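Local coordinates for uncharacterized protein (Bacteroides dorei DSM 17855, PDB 5TGF) that is of unknown function but belongs to the beta-lactamase family, is probably a serine hydrolase, and can bind a calcium ion, at residues A66-V71 against T75-D80; K85-F90 against A159-G164. All coordinates share one frame; numbering follows the deposited sequence.

The two contacts lie on the same side of the chain's centre, with about 12 Å between their own centres, in the helical part of a beta-lactamase-type fold. They follow one another along the chain: contact 1 folds the loop after helix 60-74 back onto that helix, and contact 2 sets the next short helix, 83-86, against the end of helix 150-163. They also touch. D76 of the loop forms a salt bridge with K85, L77 packs against the indole of W86, and M163 lies against V71 and T75. Through these pairs the two contacts are continuous, and the loop that joins them includes the calcium-binding residues T75 and L77.

Contact 1 (A66-V71 against T75-D80); sequences AVIGAV and TDLSWD
V71 and T75 meet where the chain leaves helix 60-74, the helix that carries an SxxK-like pattern at its start, as in serine beta-lactamases. The hydroxyl OG1 of T75 donates to the backbone O of V71 at 2.7 Å. It approaches from above the carbonyl plane, about 50° out of it, with a C=O...donor angle of 129°. OG1 of T75 also accepts from N of L77 at 3.2 Å in an ST turn, so this hydroxyl is gripped from two directions and ties the helix end to the loop. This rests on a chi1 of 63° in T75, which places OG1 between the backbone N and the carbonyl carbon.

Next to this polar link the packing is apolar. CG1 of V71 meets CD2 of L77 at 3.8 Å, and L77 reaches it with CG anti to its own backbone N. Farther along, the indole of W79 lies obliquely against the helix. Its CZ3 touches CG2 of I68 at 3.9 Å, and the six-membered ring lies against the helix backbone at G69.

In the second shell, L100 touches I68, L77 and W79, while A162 and M163 of helix 150-163 cover V71. D80 is held by a salt bridge to R101. T75 and L77 are calcium-binding residues in a structure of this protein, although no ion is bound here; the two bonds of OG1 are consistent with a fixed position for this part of the loop. On the indole side, CH2 of W79 comes to 3.6 Å from CA of G69.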
# COMPACT_ATOMS: atom_id res chain seq x y z
N ALA A 66 -0.31 7.18 4.09
CA ALA A 66 -1.27 7.94 4.93
C ALA A 66 -0.64 8.51 6.22
O ALA A 66 -0.97 9.64 6.61
CB ALA A 66 -2.48 7.10 5.26
N VAL A 67 0.29 7.79 6.85
CA VAL A 67 0.97 8.31 8.03
C VAL A 67 1.79 9.56 7.63
O VAL A 67 1.73 10.61 8.27
CB VAL A 67 1.88 7.26 8.68
CG1 VAL A 67 2.68 7.85 9.83
CG2 VAL A 67 1.08 6.07 9.17
N ILE A 68 2.53 9.45 6.52
CA ILE A 68 3.31 10.55 6.01
C ILE A 68 2.41 11.73 5.58
O ILE A 68 2.72 12.89 5.88
CB ILE A 68 4.25 10.11 4.86
CG1 ILE A 68 5.22 9.03 5.35
CG2 ILE A 68 4.96 11.31 4.22
CD1 ILE A 68 6.00 8.38 4.23
N GLY A 69 1.29 11.44 4.94
CA GLY A 69 0.31 12.47 4.64
C GLY A 69 -0.20 13.22 5.90
O GLY A 69 -0.45 14.43 5.86
N ALA A 70 -0.38 12.52 7.00
CA ALA A 70 -0.82 13.18 8.24
C ALA A 70 0.27 14.11 8.82
O ALA A 70 -0.02 15.17 9.41
CB ALA A 70 -1.27 12.15 9.26
N VAL A 71 1.52 13.76 8.58
CA VAL A 71 2.64 14.62 8.95
C VAL A 71 2.72 15.83 8.03
O VAL A 71 2.91 16.96 8.49
CB VAL A 71 3.97 13.81 8.94
CG1 VAL A 71 5.16 14.71 9.17
CG2 VAL A 71 3.90 12.71 9.99
N THR A 75 2.85 19.84 9.50
CA THR A 75 4.22 20.38 9.57
C THR A 75 4.54 21.09 8.27
O THR A 75 3.73 21.14 7.36
CB THR A 75 5.26 19.27 9.80
OG1 THR A 75 5.25 18.39 8.67
CG2 THR A 75 5.00 18.49 11.09
N ASP A 76 5.74 21.66 8.17
CA ASP A 76 6.24 22.23 6.92
C ASP A 76 6.71 21.17 5.90
O ASP A 76 7.09 21.50 4.79
CB ASP A 76 7.40 23.19 7.24
CG ASP A 76 7.90 23.97 6.02
OD1 ASP A 76 7.10 24.68 5.37
OD2 ASP A 76 9.10 23.90 5.73
N LEU A 77 6.66 19.89 6.27
CA LEU A 77 6.96 18.80 5.30
C LEU A 77 5.97 18.86 4.16
O LEU A 77 4.76 19.05 4.37
CB LEU A 77 6.87 17.44 6.00
CG LEU A 77 7.29 16.26 5.11
CD1 LEU A 77 8.79 16.33 4.75
CD2 LEU A 77 6.97 14.97 5.83
N SER A 78 6.48 18.75 2.93
CA SER A 78 5.66 18.86 1.74
C SER A 78 6.05 17.80 0.71
O SER A 78 7.19 17.38 0.66
CB SER A 78 5.77 20.26 1.14
OG SER A 78 5.60 20.25 -0.27
N TRP A 79 5.11 17.43 -0.15
CA TRP A 79 5.34 16.40 -1.15
C TRP A 79 6.46 16.75 -2.11
O TRP A 79 7.11 15.86 -2.68
CB TRP A 79 4.06 16.17 -1.96
CG TRP A 79 2.90 15.73 -1.10
CD1 TRP A 79 1.75 16.41 -0.89
CD2 TRP A 79 2.83 14.54 -0.26
NE1 TRP A 79 0.93 15.68 -0.04
CE2 TRP A 79 1.59 14.56 0.38
CE3 TRP A 79 3.72 13.51 0.02
CZ2 TRP A 79 1.16 13.53 1.23
CZ3 TRP A 79 3.31 12.48 0.88
CH2 TRP A 79 2.03 12.49 1.47
N ASP A 80 6.69 18.05 -2.32
CA ASP A 80 7.74 18.49 -3.22
C ASP A 80 9.07 18.83 -2.53
O ASP A 80 10.01 19.24 -3.19
CB ASP A 80 7.22 19.67 -4.02
CG ASP A 80 5.98 19.30 -4.85
OD1 ASP A 80 6.00 18.26 -5.53
OD2 ASP A 80 4.97 20.03 -4.79

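Contact 2 (K85-F90 against A159-G164); sequences KWLPQF and AEVAMG
W86 rests its indole on the last turn of helix 150-163, a helix of the all-helical region of this beta-lactamase-type fold, and A162 makes a CH-pi contact with it. The methyl CB of A162 lies over one face of the six-membered ring, 4.1 Å from its centroid and 25° off the ring normal. The ring is swung out toward the helix by a chi1 of -69°, which puts CG anti to the carbonyl carbon, and chi2 stands its plane across the CA-CB-CG plane. In this pose CZ3 of W86 reaches CB of A162 at 3.8 Å.

V161, one residue earlier on the helix, approaches the same ring differently. Its CG1 sits at the edge, near the ring plane, 4.0 Å from CE3 of W86. With a chi1 of 171° the two methyls of V161 part company: CG1, extended away from the backbone N, serves W86 and also approaches its carbonyl oxygen, whereas CG2 turns to L87. The branch of L87 that answers is CD2, 3.7 Å from CG2 of V161.

Outside the two segments, the indole NE1 of W86 donates to OD2 of D81, which helps to fix the rotation of the ring, and L77 and M158 also pack against W86. L87 in turn touches R157 and M158. The contact therefore joins the short helix 83-86 and the turn after it to helix 150-163 by apolar surfaces. Closest of all to the helix backbone, CZ3 of W86 stands 3.6 Å from CA of A162.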
# COMPACT_ATOMS: atom_id res chain seq x y z
N LYS A 85 16.65 18.66 2.39
CA LYS A 85 16.04 19.69 3.24
C LYS A 85 15.84 19.19 4.67
O LYS A 85 15.96 19.95 5.63
CB LYS A 85 14.71 20.15 2.66
CG LYS A 85 13.89 21.03 3.59
CD LYS A 85 12.60 21.51 2.93
CE LYS A 85 11.74 22.24 3.96
NZ LYS A 85 10.36 22.49 3.48
N TRP A 86 15.51 17.91 4.81
CA TRP A 86 15.18 17.34 6.08
C TRP A 86 16.28 16.46 6.64
O TRP A 86 16.41 16.40 7.84
CB TRP A 86 13.84 16.57 6.01
CG TRP A 86 12.65 17.48 5.81
CD1 TRP A 86 12.11 17.88 4.63
CD2 TRP A 86 11.97 18.23 6.83
NE1 TRP A 86 11.10 18.78 4.86
CE2 TRP A 86 10.99 19.01 6.20
CE3 TRP A 86 12.11 18.33 8.22
CZ2 TRP A 86 10.14 19.85 6.89
CZ3 TRP A 86 11.24 19.16 8.92
CH2 TRP A 86 10.27 19.90 8.26
N LEU A 87 17.04 15.78 5.78
CA LEU A 87 18.09 14.85 6.20
C LEU A 87 19.46 15.35 5.68
O LEU A 87 19.91 14.92 4.61
CB LEU A 87 17.85 13.42 5.70
CG LEU A 87 16.44 12.87 5.91
CD1 LEU A 87 16.32 11.43 5.39
CD2 LEU A 87 16.13 12.91 7.40
N PRO A 88 20.11 16.25 6.44
CA PRO A 88 21.27 16.93 5.87
C PRO A 88 22.48 16.01 5.59
O PRO A 88 23.34 16.39 4.80
CB PRO A 88 21.61 18.02 6.91
CG PRO A 88 20.93 17.58 8.17
CD PRO A 88 19.71 16.82 7.74
N GLN A 89 22.50 14.80 6.14
CA GLN A 89 23.53 13.87 5.76
C GLN A 89 23.47 13.49 4.27
O GLN A 89 24.44 12.94 3.76
CB GLN A 89 23.53 12.61 6.67
CG GLN A 89 22.44 11.58 6.41
CD GLN A 89 22.54 10.30 7.27
OE1 GLN A 89 21.52 9.66 7.57
NE2 GLN A 89 23.76 9.93 7.64
N PHE A 90 22.37 13.81 3.58
CA PHE A 90 22.28 13.53 2.13
C PHE A 90 22.86 14.64 1.23
O PHE A 90 22.90 14.47 0.03
CB PHE A 90 20.81 13.28 1.72
CG PHE A 90 20.33 11.89 2.01
CD1 PHE A 90 20.08 11.47 3.30
CD2 PHE A 90 20.11 10.99 0.97
CE1 PHE A 90 19.66 10.18 3.56
CE2 PHE A 90 19.67 9.70 1.22
CZ PHE A 90 19.45 9.29 2.51
N ALA A 159 9.55 12.02 7.63
CA ALA A 159 8.40 12.29 8.49
C ALA A 159 8.79 12.25 9.97
O ALA A 159 8.32 13.10 10.76
CB ALA A 159 7.24 11.35 8.18
N GLU A 160 9.67 11.32 10.33
CA GLU A 160 10.17 11.20 11.69
C GLU A 160 10.85 12.50 12.14
O GLU A 160 10.64 12.96 13.26
CB GLU A 160 11.17 10.05 11.85
CG GLU A 160 10.58 8.67 11.81
CD GLU A 160 11.58 7.57 12.16
OE1 GLU A 160 12.81 7.80 12.17
OE2 GLU A 160 11.13 6.43 12.46
N VAL A 161 11.71 13.04 11.29
CA VAL A 161 12.41 14.28 11.58
C VAL A 161 11.45 15.47 11.69
O VAL A 161 11.57 16.28 12.59
CB VAL A 161 13.54 14.51 10.56
CG1 VAL A 161 14.16 15.90 10.69
CG2 VAL A 161 14.59 13.44 10.76
N ALA A 162 10.43 15.50 10.85
CA ALA A 162 9.49 16.62 10.87
C ALA A 162 8.65 16.64 12.14
O ALA A 162 8.30 17.73 12.64
CB ALA A 162 8.61 16.57 9.63
N MSE A 163 8.39 15.46 12.71
CA MSE A 163 7.61 15.35 13.93
C MSE A 163 8.41 15.20 15.20
O MSE A 163 7.84 15.23 16.30
CB MSE A 163 6.70 14.12 13.86
CG MSE A 163 5.69 14.19 12.73
SE MSE A 163 4.33 15.54 13.18
CE MSE A 163 3.40 14.61 14.62
N GLY A 164 9.70 14.91 15.09
CA GLY A 164 10.50 14.55 16.26
C GLY A 164 10.07 13.28 16.95
O GLY A 164 10.21 13.16 18.17